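Local coordinates for protein acyl-CoA thioesterase II TesB2 (PDB 3U0A) that probably hydrolyses fatty acyl-CoA thioesters to free fatty acid and coenzyme A, as a member of the C/M/P thioester hydrolase family, at residues Y57-D71 with Q98-T112. Numbering follows the deposited sequence.
Sequences YQVHSLHGYFLRSGD and QHGEVIFSMGASFQT
Arg68, just past the end of strand 58-66, reaches across to the backbone of Val102 in strand 101-111. Arg68 CB lies 4.0 Å from Ile103 CA, and its CD also approaches Val102 O. The chain bends at chi3 (-87°), which turns the guanidinium edge toward that carbonyl. Arg68 NE (2.8 Å) and NH1 of the same residue (3.1 Å) both donate to Val102 O, which lies near the guanidinium plane. CB of Glu101 sits over one guanidinium face. Arg68 NH2 is 4.3 Å from Glu101 OE1, so these charges are near but form no salt bridge. Ile103 O accepts from Leu67 N and Arg68 N, both from the same face of its plane. At the same end of the contact, the extended side chain of Gln98 pairs its amide with the backbone of Asp71: OE1 accepts from Asp71 N and NE2 donates to Asp71 O.

The strands are antiparallel, with a beta bulge between Val59 and Ser61. Phe104 CE1 stands 3.6 Å above the centre of the Phe66 ring, with the planes at 53°. Gly64 leaves room for the Phe104 ring, whose CZ is 4.1 Å from Gly64 CA. Phe104, Met106 and Phe110 pack against helix 34-51. On the other face, Ser61 and Tyr65 hydrogen-bond to Tyr65 and Ser61 of the second subunit. A curved antiparallel sheet against a long helix is characteristic of the hotdog fold, here in the N-terminal thioesterase domain.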
ATOM      1  N   TYR A  57      15.025  -9.686 -13.245  1.00 44.58           N
ATOM      2  CA  TYR A  57      14.363  -8.853 -12.261  1.00 43.69           C
ATOM      3  C   TYR A  57      13.067  -9.503 -11.857  1.00 43.13           C
ATOM      4  O   TYR A  57      12.235  -9.819 -12.707  1.00 43.01           O
ATOM      5  CB  TYR A  57      14.037  -7.477 -12.813  1.00 43.25           C
ATOM      6  CG  TYR A  57      15.188  -6.715 -13.419  1.00 43.86           C
ATOM      7  CD1 TYR A  57      15.704  -7.080 -14.645  1.00 44.59           C
ATOM      8  CD2 TYR A  57      15.707  -5.584 -12.798  1.00 43.76           C
ATOM      9  CE1 TYR A  57      16.714  -6.371 -15.234  1.00 45.23           C
ATOM     10  CE2 TYR A  57      16.708  -4.851 -13.381  1.00 44.39           C
ATOM     11  CZ  TYR A  57      17.220  -5.255 -14.602  1.00 45.14           C
ATOM     12  OH  TYR A  57      18.242  -4.540 -15.209  1.00 45.90           O
ATOM     13  N   GLN A  58      12.877  -9.682 -10.557  1.00 42.83           N
ATOM     14  CA  GLN A  58      11.692 -10.372 -10.060  1.00 42.42           C
ATOM     15  C   GLN A  58      10.828  -9.379  -9.326  1.00 41.62           C
ATOM     16  O   GLN A  58      11.343  -8.517  -8.651  1.00 41.47           O
ATOM     17  CB  GLN A  58      12.073 -11.555  -9.151  1.00 42.87           C
ATOM     18  CG  GLN A  58      12.926 -12.623  -9.850  1.00 43.83           C
ATOM     19  CD  GLN A  58      12.096 -13.630 -10.679  1.00 44.04           C
ATOM     20  OE1 GLN A  58      11.497 -14.562 -10.096  1.00 44.10           O
ATOM     21  NE2 GLN A  58      12.056 -13.456 -12.063  1.00 44.22           N
ATOM     22  N   VAL A  59       9.520  -9.537  -9.454  1.00 41.21           N
ATOM     23  CA  VAL A  59       8.572  -8.633  -8.848  1.00 40.56           C
ATOM     24  C   VAL A  59       8.697  -8.593  -7.332  1.00 40.41           C
ATOM     25  O   VAL A  59       9.017  -9.584  -6.707  1.00 40.73           O
ATOM     26  CB  VAL A  59       7.113  -9.006  -9.242  1.00 40.32           C
ATOM     27  CG1 VAL A  59       6.696 -10.338  -8.605  1.00 40.55           C
ATOM     28  CG2 VAL A  59       6.153  -7.850  -8.925  1.00 39.77           C
ATOM     29  N   HIS A  60       8.459  -7.423  -6.759  1.00 40.00           N
ATOM     30  CA  HIS A  60       8.510  -7.243  -5.311  1.00 39.85           C
ATOM     31  C   HIS A  60       7.441  -6.343  -4.742  1.00 39.39           C
ATOM     32  O   HIS A  60       7.244  -6.343  -3.510  1.00 39.30           O
ATOM     33  CB  HIS A  60       9.898  -6.716  -4.880  1.00 40.10           C
ATOM     34  CG  HIS A  60      10.189  -5.322  -5.338  1.00 39.97           C
ATOM     35  ND1 HIS A  60       9.762  -4.245  -4.675  1.00 39.64           N
ATOM     36  CD2 HIS A  60      10.906  -4.858  -6.430  1.00 40.24           C
ATOM     37  CE1 HIS A  60      10.183  -3.142  -5.304  1.00 39.70           C
ATOM     38  NE2 HIS A  60      10.879  -3.521  -6.391  1.00 40.06           N
ATOM     39  N   SER A  61       6.807  -5.517  -5.580  1.00 39.17           N
ATOM     40  CA  SER A  61       5.666  -4.743  -5.110  1.00 38.86           C
ATOM     41  C   SER A  61       4.697  -4.437  -6.220  1.00 38.75           C
ATOM     42  O   SER A  61       5.032  -4.585  -7.362  1.00 38.87           O
ATOM     43  CB  SER A  61       6.086  -3.480  -4.362  1.00 38.77           C
ATOM     44  OG  SER A  61       6.642  -2.522  -5.215  1.00 38.82           O
ATOM     45  N   LEU A  62       3.466  -4.102  -5.860  1.00 38.61           N
ATOM     46  CA  LEU A  62       2.478  -3.656  -6.814  1.00 38.56           C
ATOM     47  C   LEU A  62       1.434  -2.911  -6.080  1.00 38.50           C
ATOM     48  O   LEU A  62       1.236  -3.124  -4.877  1.00 38.52           O
ATOM     49  CB  LEU A  62       1.851  -4.797  -7.612  1.00 38.68           C
ATOM     50  CG  LEU A  62       1.053  -5.873  -6.895  1.00 38.81           C
ATOM     51  CD1 LEU A  62      -0.270  -5.302  -6.420  1.00 38.80           C
ATOM     52  CD2 LEU A  62       0.855  -7.088  -7.797  1.00 39.04           C
ATOM     53  N   HIS A  63       0.807  -1.981  -6.794  1.00 38.50           N
ATOM     54  CA  HIS A  63      -0.242  -1.142  -6.251  1.00 38.58           C
ATOM     55  C   HIS A  63      -1.235  -1.036  -7.375  1.00 38.68           C
ATOM     56  O   HIS A  63      -0.850  -0.872  -8.495  1.00 38.65           O
ATOM     57  CB  HIS A  63       0.253   0.261  -5.891  1.00 38.60           C
ATOM     58  CG  HIS A  63       1.503   0.333  -4.980  1.00 38.54           C
ATOM     59  ND1 HIS A  63       2.758   0.086  -5.431  1.00 38.49           N
ATOM     60  CD2 HIS A  63       1.656   0.748  -3.631  1.00 38.59           C
ATOM     61  CE1 HIS A  63       3.658   0.256  -4.416  1.00 38.52           C
ATOM     62  NE2 HIS A  63       2.987   0.678  -3.323  1.00 38.55           N
ATOM     63  N   GLY A  64      -2.526  -1.146  -7.122  1.00 38.88           N
ATOM     64  CA  GLY A  64      -3.496  -0.814  -8.155  1.00 39.06           C
ATOM     65  C   GLY A  64      -4.853  -0.368  -7.669  1.00 39.41           C
ATOM     66  O   GLY A  64      -5.211  -0.548  -6.545  1.00 39.55           O
ATOM     67  N   TYR A  65      -5.622   0.185  -8.574  1.00 39.63           N
ATOM     68  CA  TYR A  65      -6.893   0.770  -8.280  1.00 40.09           C
ATOM     69  C   TYR A  65      -7.998   0.083  -9.116  1.00 40.38           C
ATOM     70  O   TYR A  65      -7.940   0.050 -10.342  1.00 40.31           O
ATOM     71  CB  TYR A  65      -6.830   2.250  -8.629  1.00 40.25           C
ATOM     72  CG  TYR A  65      -6.381   3.194  -7.530  1.00 40.32           C
ATOM     73  CD1 TYR A  65      -6.945   3.137  -6.255  1.00 40.59           C
ATOM     74  CD2 TYR A  65      -5.444   4.199  -7.791  1.00 40.21           C
ATOM     75  CE1 TYR A  65      -6.557   4.017  -5.256  1.00 40.72           C
ATOM     76  CE2 TYR A  65      -5.055   5.094  -6.808  1.00 40.35           C
ATOM     77  CZ  TYR A  65      -5.613   5.012  -5.527  1.00 40.60           C
ATOM     78  OH  TYR A  65      -5.209   5.899  -4.524  1.00 40.79           O
ATOM     79  N   PHE A  66      -9.013  -0.444  -8.433  1.00 40.78           N
ATOM     80  CA  PHE A  66     -10.162  -1.056  -9.095  1.00 41.20           C
ATOM     81  C   PHE A  66     -11.133   0.040  -9.498  1.00 41.71           C
ATOM     82  O   PHE A  66     -11.837   0.613  -8.670  1.00 42.19           O
ATOM     83  CB  PHE A  66     -10.841  -2.035  -8.162  1.00 41.54           C
ATOM     84  CG  PHE A  66      -9.992  -3.212  -7.803  1.00 41.17           C
ATOM     85  CD1 PHE A  66      -9.974  -4.335  -8.623  1.00 41.15           C
ATOM     86  CD2 PHE A  66      -9.221  -3.200  -6.669  1.00 40.93           C
ATOM     87  CE1 PHE A  66      -9.227  -5.430  -8.320  1.00 40.94           C
ATOM     88  CE2 PHE A  66      -8.455  -4.295  -6.357  1.00 40.68           C
ATOM     89  CZ  PHE A  66      -8.468  -5.422  -7.180  1.00 40.71           C
ATOM     90  N   LEU A  67     -11.129   0.365 -10.778  1.00 41.66           N
ATOM     91  CA  LEU A  67     -11.835   1.534 -11.225  1.00 42.13           C
ATOM     92  C   LEU A  67     -13.290   1.194 -11.549  1.00 42.83           C
ATOM     93  O   LEU A  67     -14.187   1.910 -11.153  1.00 43.49           O
ATOM     94  CB  LEU A  67     -11.104   2.174 -12.414  1.00 41.82           C
ATOM     95  CG  LEU A  67      -9.664   2.673 -12.196  1.00 41.27           C
ATOM     96  CD1 LEU A  67      -9.166   3.316 -13.459  1.00 41.18           C
ATOM     97  CD2 LEU A  67      -9.562   3.642 -11.049  1.00 41.45           C
ATOM     98  N   ARG A  68     -13.512   0.091 -12.249  1.00 42.79           N
ATOM     99  CA  ARG A  68     -14.838  -0.238 -12.768  1.00 43.49           C
ATOM    100  C   ARG A  68     -15.113  -1.705 -12.723  1.00 43.56           C
ATOM    101  O   ARG A  68     -14.205  -2.514 -12.685  1.00 43.01           O
ATOM    102  CB  ARG A  68     -14.960   0.196 -14.224  1.00 43.54           C
ATOM    103  CG  ARG A  68     -15.569   1.570 -14.392  1.00 44.08           C
ATOM    104  CD  ARG A  68     -15.270   2.098 -15.782  1.00 43.94           C
ATOM    105  NE  ARG A  68     -13.975   2.804 -15.846  1.00 43.32           N
ATOM    106  CZ  ARG A  68     -13.839   4.113 -16.044  1.00 43.52           C
ATOM    107  NH1 ARG A  68     -12.603   4.667 -16.080  1.00 43.01           N
ATOM    108  NH2 ARG A  68     -14.928   4.870 -16.210  1.00 44.32           N
ATOM    109  N   SER A  69     -16.390  -2.041 -12.782  1.00 44.35           N
ATOM    110  CA  SER A  69     -16.862  -3.433 -12.700  1.00 44.65           C
ATOM    111  C   SER A  69     -16.432  -4.350 -13.903  1.00 44.32           C
ATOM    112  O   SER A  69     -16.030  -5.515 -13.735  1.00 44.15           O
ATOM    113  CB  SER A  69     -18.380  -3.383 -12.604  1.00 45.71           C
ATOM    114  OG  SER A  69     -18.849  -2.392 -13.516  1.00 45.99           O
ATOM    115  N   GLY A  70     -16.528  -3.815 -15.107  1.00 44.31           N
ATOM    116  CA  GLY A  70     -16.275  -4.626 -16.288  1.00 44.16           C
ATOM    117  C   GLY A  70     -17.424  -5.568 -16.608  1.00 44.95           C
ATOM    118  O   GLY A  70     -18.485  -5.489 -16.006  1.00 45.66           O
ATOM    119  N   ASP A  71     -17.190  -6.421 -17.601  1.00 44.88           N
ATOM    120  CA  ASP A  71     -18.104  -7.498 -18.005  1.00 45.61           C
ATOM    121  C   ASP A  71     -17.291  -8.770 -18.095  1.00 45.32           C
ATOM    122  O   ASP A  71     -16.361  -8.847 -18.912  1.00 44.81           O
ATOM    123  CB  ASP A  71     -18.703  -7.209 -19.387  1.00 45.97           C
ATOM    124  CG  ASP A  71     -19.884  -8.120 -19.731  1.00 46.92           C
ATOM    125  OD1 ASP A  71     -20.129  -9.170 -19.084  1.00 47.29           O
ATOM    126  OD2 ASP A  71     -20.599  -7.770 -20.677  1.00 47.38           O
ATOM    127  N   GLN A  98     -11.595  -2.414 -21.193  1.00 41.99           N
ATOM    128  CA  GLN A  98     -12.781  -3.002 -21.836  1.00 42.54           C
ATOM    129  C   GLN A  98     -13.685  -1.945 -22.447  1.00 42.99           C
ATOM    130  O   GLN A  98     -14.159  -1.070 -21.740  1.00 43.18           O
ATOM    131  CB  GLN A  98     -13.611  -3.788 -20.845  1.00 42.85           C
ATOM    132  CG  GLN A  98     -12.955  -5.062 -20.360  1.00 42.61           C
ATOM    133  CD  GLN A  98     -13.938  -5.968 -19.646  1.00 43.10           C
ATOM    134  OE1 GLN A  98     -14.709  -5.498 -18.797  1.00 43.39           O
ATOM    135  NE2 GLN A  98     -13.911  -7.268 -19.962  1.00 43.30           N
ATOM    136  N   HIS A  99     -13.950  -2.083 -23.757  1.00 43.25           N
ATOM    137  CA  HIS A  99     -14.781  -1.168 -24.536  1.00 43.75           C
ATOM    138  C   HIS A  99     -14.351   0.267 -24.296  1.00 43.61           C
ATOM    139  O   HIS A  99     -15.140   1.165 -24.029  1.00 44.06           O
ATOM    140  CB  HIS A  99     -16.299  -1.433 -24.295  1.00 44.49           C
ATOM    141  CG  HIS A  99     -17.204  -0.822 -25.372  1.00 45.13           C
ATOM    142  ND1 HIS A  99     -17.113  -1.157 -26.703  1.00 45.22           N
ATOM    143  CD2 HIS A  99     -18.209   0.179 -25.283  1.00 45.80           C
ATOM    144  CE1 HIS A  99     -18.011  -0.406 -27.408  1.00 45.86           C
ATOM    145  NE2 HIS A  99     -18.681   0.395 -26.544  1.00 46.23           N
ATOM    146  N   GLY A 100     -13.049   0.481 -24.372  1.00 43.06           N
ATOM    147  CA  GLY A 100     -12.496   1.809 -24.355  1.00 42.98           C
ATOM    148  C   GLY A 100     -12.355   2.373 -22.977  1.00 42.83           C
ATOM    149  O   GLY A 100     -11.923   3.488 -22.864  1.00 42.84           O
ATOM    150  N   GLU A 101     -12.696   1.618 -21.930  1.00 42.76           N
ATOM    151  CA  GLU A 101     -12.664   2.145 -20.560  1.00 42.71           C
ATOM    152  C   GLU A 101     -11.575   1.459 -19.743  1.00 42.08           C
ATOM    153  O   GLU A 101     -11.438   0.240 -19.803  1.00 41.90           O
ATOM    154  CB  GLU A 101     -14.018   1.945 -19.862  1.00 43.28           C
ATOM    155  CG  GLU A 101     -15.262   2.486 -20.596  1.00 44.07           C
ATOM    156  CD  GLU A 101     -15.408   4.022 -20.569  1.00 44.45           C
ATOM    157  OE1 GLU A 101     -14.372   4.768 -20.522  1.00 44.06           O
ATOM    158  OE2 GLU A 101     -16.577   4.512 -20.607  1.00 45.25           O
ATOM    159  N   VAL A 102     -10.802   2.227 -18.974  1.00 41.82           N
ATOM    160  CA  VAL A 102      -9.870   1.611 -18.019  1.00 41.32           C
ATOM    161  C   VAL A 102     -10.673   1.094 -16.792  1.00 41.50           C
ATOM    162  O   VAL A 102     -11.336   1.866 -16.095  1.00 41.86           O
ATOM    163  CB  VAL A 102      -8.720   2.565 -17.596  1.00 41.03           C
ATOM    164  CG1 VAL A 102      -7.806   1.875 -16.583  1.00 40.58           C
ATOM    165  CG2 VAL A 102      -7.938   3.016 -18.804  1.00 40.96           C
ATOM    166  N   ILE A 103     -10.645  -0.227 -16.598  1.00 41.36           N
ATOM    167  CA  ILE A 103     -11.380  -0.897 -15.518  1.00 41.60           C
ATOM    168  C   ILE A 103     -10.510  -1.130 -14.279  1.00 41.20           C
ATOM    169  O   ILE A 103     -11.002  -1.199 -13.178  1.00 41.41           O
ATOM    170  CB  ILE A 103     -12.023  -2.227 -15.999  1.00 41.85           C
ATOM    171  CG1 ILE A 103     -10.983  -3.339 -16.234  1.00 41.43           C
ATOM    172  CG2 ILE A 103     -12.853  -2.018 -17.271  1.00 42.27           C
ATOM    173  CD1 ILE A 103     -11.634  -4.659 -16.638  1.00 41.78           C
ATOM    174  N   PHE A 104      -9.203  -1.227 -14.496  1.00 40.69           N
ATOM    175  CA  PHE A 104      -8.230  -1.471 -13.461  1.00 40.32           C
ATOM    176  C   PHE A 104      -6.928  -0.824 -13.863  1.00 39.95           C
ATOM    177  O   PHE A 104      -6.525  -0.922 -14.984  1.00 39.89           O
ATOM    178  CB  PHE A 104      -8.036  -2.995 -13.254  1.00 40.26           C
ATOM    179  CG  PHE A 104      -7.050  -3.340 -12.170  1.00 39.95           C
ATOM    180  CD1 PHE A 104      -7.385  -3.200 -10.830  1.00 40.04           C
ATOM    181  CD2 PHE A 104      -5.765  -3.748 -12.483  1.00 39.63           C
ATOM    182  CE1 PHE A 104      -6.462  -3.485  -9.836  1.00 39.78           C
ATOM    183  CE2 PHE A 104      -4.855  -4.044 -11.499  1.00 39.41           C
ATOM    184  CZ  PHE A 104      -5.199  -3.914 -10.176  1.00 39.46           C
ATOM    185  N   SER A 105      -6.265  -0.175 -12.936  1.00 39.78           N
ATOM    186  CA  SER A 105      -4.983   0.489 -13.206  1.00 39.52           C
ATOM    187  C   SER A 105      -3.986   0.167 -12.100  1.00 39.25           C
ATOM    188  O   SER A 105      -4.313   0.146 -10.932  1.00 39.28           O
ATOM    189  CB  SER A 105      -5.143   2.009 -13.331  1.00 39.73           C
ATOM    190  OG  SER A 105      -3.955   2.607 -13.836  1.00 39.59           O
ATOM    191  N   MET A 106      -2.745  -0.025 -12.487  1.00 39.05           N
ATOM    192  CA  MET A 106      -1.828  -0.769 -11.691  1.00 38.87           C
ATOM    193  C   MET A 106      -0.374  -0.362 -11.932  1.00 38.78           C
ATOM    194  O   MET A 106       0.008   0.026 -13.002  1.00 38.87           O
ATOM    195  CB  MET A 106      -2.006  -2.199 -12.096  1.00 38.90           C
ATOM    196  CG  MET A 106      -1.206  -3.142 -11.311  1.00 38.82           C
ATOM    197  SD  MET A 106      -0.927  -4.611 -12.288  1.00 38.99           S
ATOM    198  CE  MET A 106       0.775  -4.895 -11.762  1.00 38.94           C
ATOM    199  N   GLY A 107       0.436  -0.498 -10.904  1.00 38.68           N
ATOM    200  CA  GLY A 107       1.882  -0.415 -11.053  1.00 38.69           C
ATOM    201  C   GLY A 107       2.590  -1.515 -10.273  1.00 38.65           C
ATOM    202  O   GLY A 107       2.077  -1.974  -9.246  1.00 38.57           O
ATOM    203  N   ALA A 108       3.764  -1.911 -10.770  1.00 38.79           N
ATOM    204  CA  ALA A 108       4.578  -2.951 -10.160  1.00 38.88           C
ATOM    205  C   ALA A 108       6.067  -2.664 -10.341  1.00 39.13           C
ATOM    206  O   ALA A 108       6.461  -2.085 -11.347  1.00 39.30           O
ATOM    207  CB  ALA A 108       4.213  -4.324 -10.726  1.00 39.01           C
ATOM    208  N   SER A 109       6.875  -3.101  -9.355  1.00 39.21           N
ATOM    209  CA  SER A 109       8.331  -2.900  -9.346  1.00 39.55           C
ATOM    210  C   SER A 109       9.060  -4.240  -9.364  1.00 39.90           C
ATOM    211  O   SER A 109       8.656  -5.184  -8.702  1.00 39.83           O
ATOM    212  CB  SER A 109       8.757  -2.081  -8.115  1.00 39.48           C
ATOM    213  OG  SER A 109      10.085  -1.557  -8.229  1.00 39.86           O
ATOM    214  N   PHE A 110      10.135  -4.294 -10.133  1.00 40.37           N
ATOM    215  CA  PHE A 110      10.943  -5.492 -10.313  1.00 40.88           C
ATOM    216  C   PHE A 110      12.448  -5.207  -9.992  1.00 41.40           C
ATOM    217  O   PHE A 110      13.003  -4.175 -10.387  1.00 41.57           O
ATOM    218  CB  PHE A 110      10.779  -6.000 -11.757  1.00 41.16           C
ATOM    219  CG  PHE A 110       9.338  -6.221 -12.177  1.00 40.74           C
ATOM    220  CD1 PHE A 110       8.486  -5.156 -12.359  1.00 40.30           C
ATOM    221  CD2 PHE A 110       8.852  -7.498 -12.398  1.00 40.90           C
ATOM    222  CE1 PHE A 110       7.175  -5.344 -12.732  1.00 40.01           C
ATOM    223  CE2 PHE A 110       7.522  -7.704 -12.773  1.00 40.60           C
ATOM    224  CZ  PHE A 110       6.680  -6.619 -12.935  1.00 40.15           C
ATOM    225  N   GLN A 111      13.091  -6.120  -9.267  1.00 41.74           N
ATOM    226  CA  GLN A 111      14.464  -5.925  -8.826  1.00 42.30           C
ATOM    227  C   GLN A 111      15.289  -7.148  -9.066  1.00 43.06           C
ATOM    228  O   GLN A 111      14.803  -8.265  -8.987  1.00 43.07           O
ATOM    229  CB  GLN A 111      14.496  -5.596  -7.332  1.00 42.00           C
ATOM    230  CG  GLN A 111      15.886  -5.312  -6.738  1.00 42.58           C
ATOM    231  CD  GLN A 111      15.910  -5.351  -5.213  1.00 42.38           C
ATOM    232  OE1 GLN A 111      15.072  -5.975  -4.600  1.00 41.99           O
ATOM    233  NE2 GLN A 111      16.871  -4.673  -4.607  1.00 42.70           N
ATOM    234  N   THR A 112      16.571  -6.936  -9.302  1.00 43.79           N
ATOM    235  CA  THR A 112      17.517  -8.058  -9.349  1.00 44.69           C
ATOM    236  C   THR A 112      17.815  -8.635  -7.939  1.00 44.76           C
ATOM    237  O   THR A 112      17.454  -8.079  -6.898  1.00 44.17           O
ATOM    238  CB  THR A 112      18.837  -7.693 -10.077  1.00 45.64           C
ATOM    239  OG1 THR A 112      19.371  -6.499  -9.518  1.00 45.58           O
ATOM    240  CG2 THR A 112      18.616  -7.490 -11.542  1.00 45.80           C
TER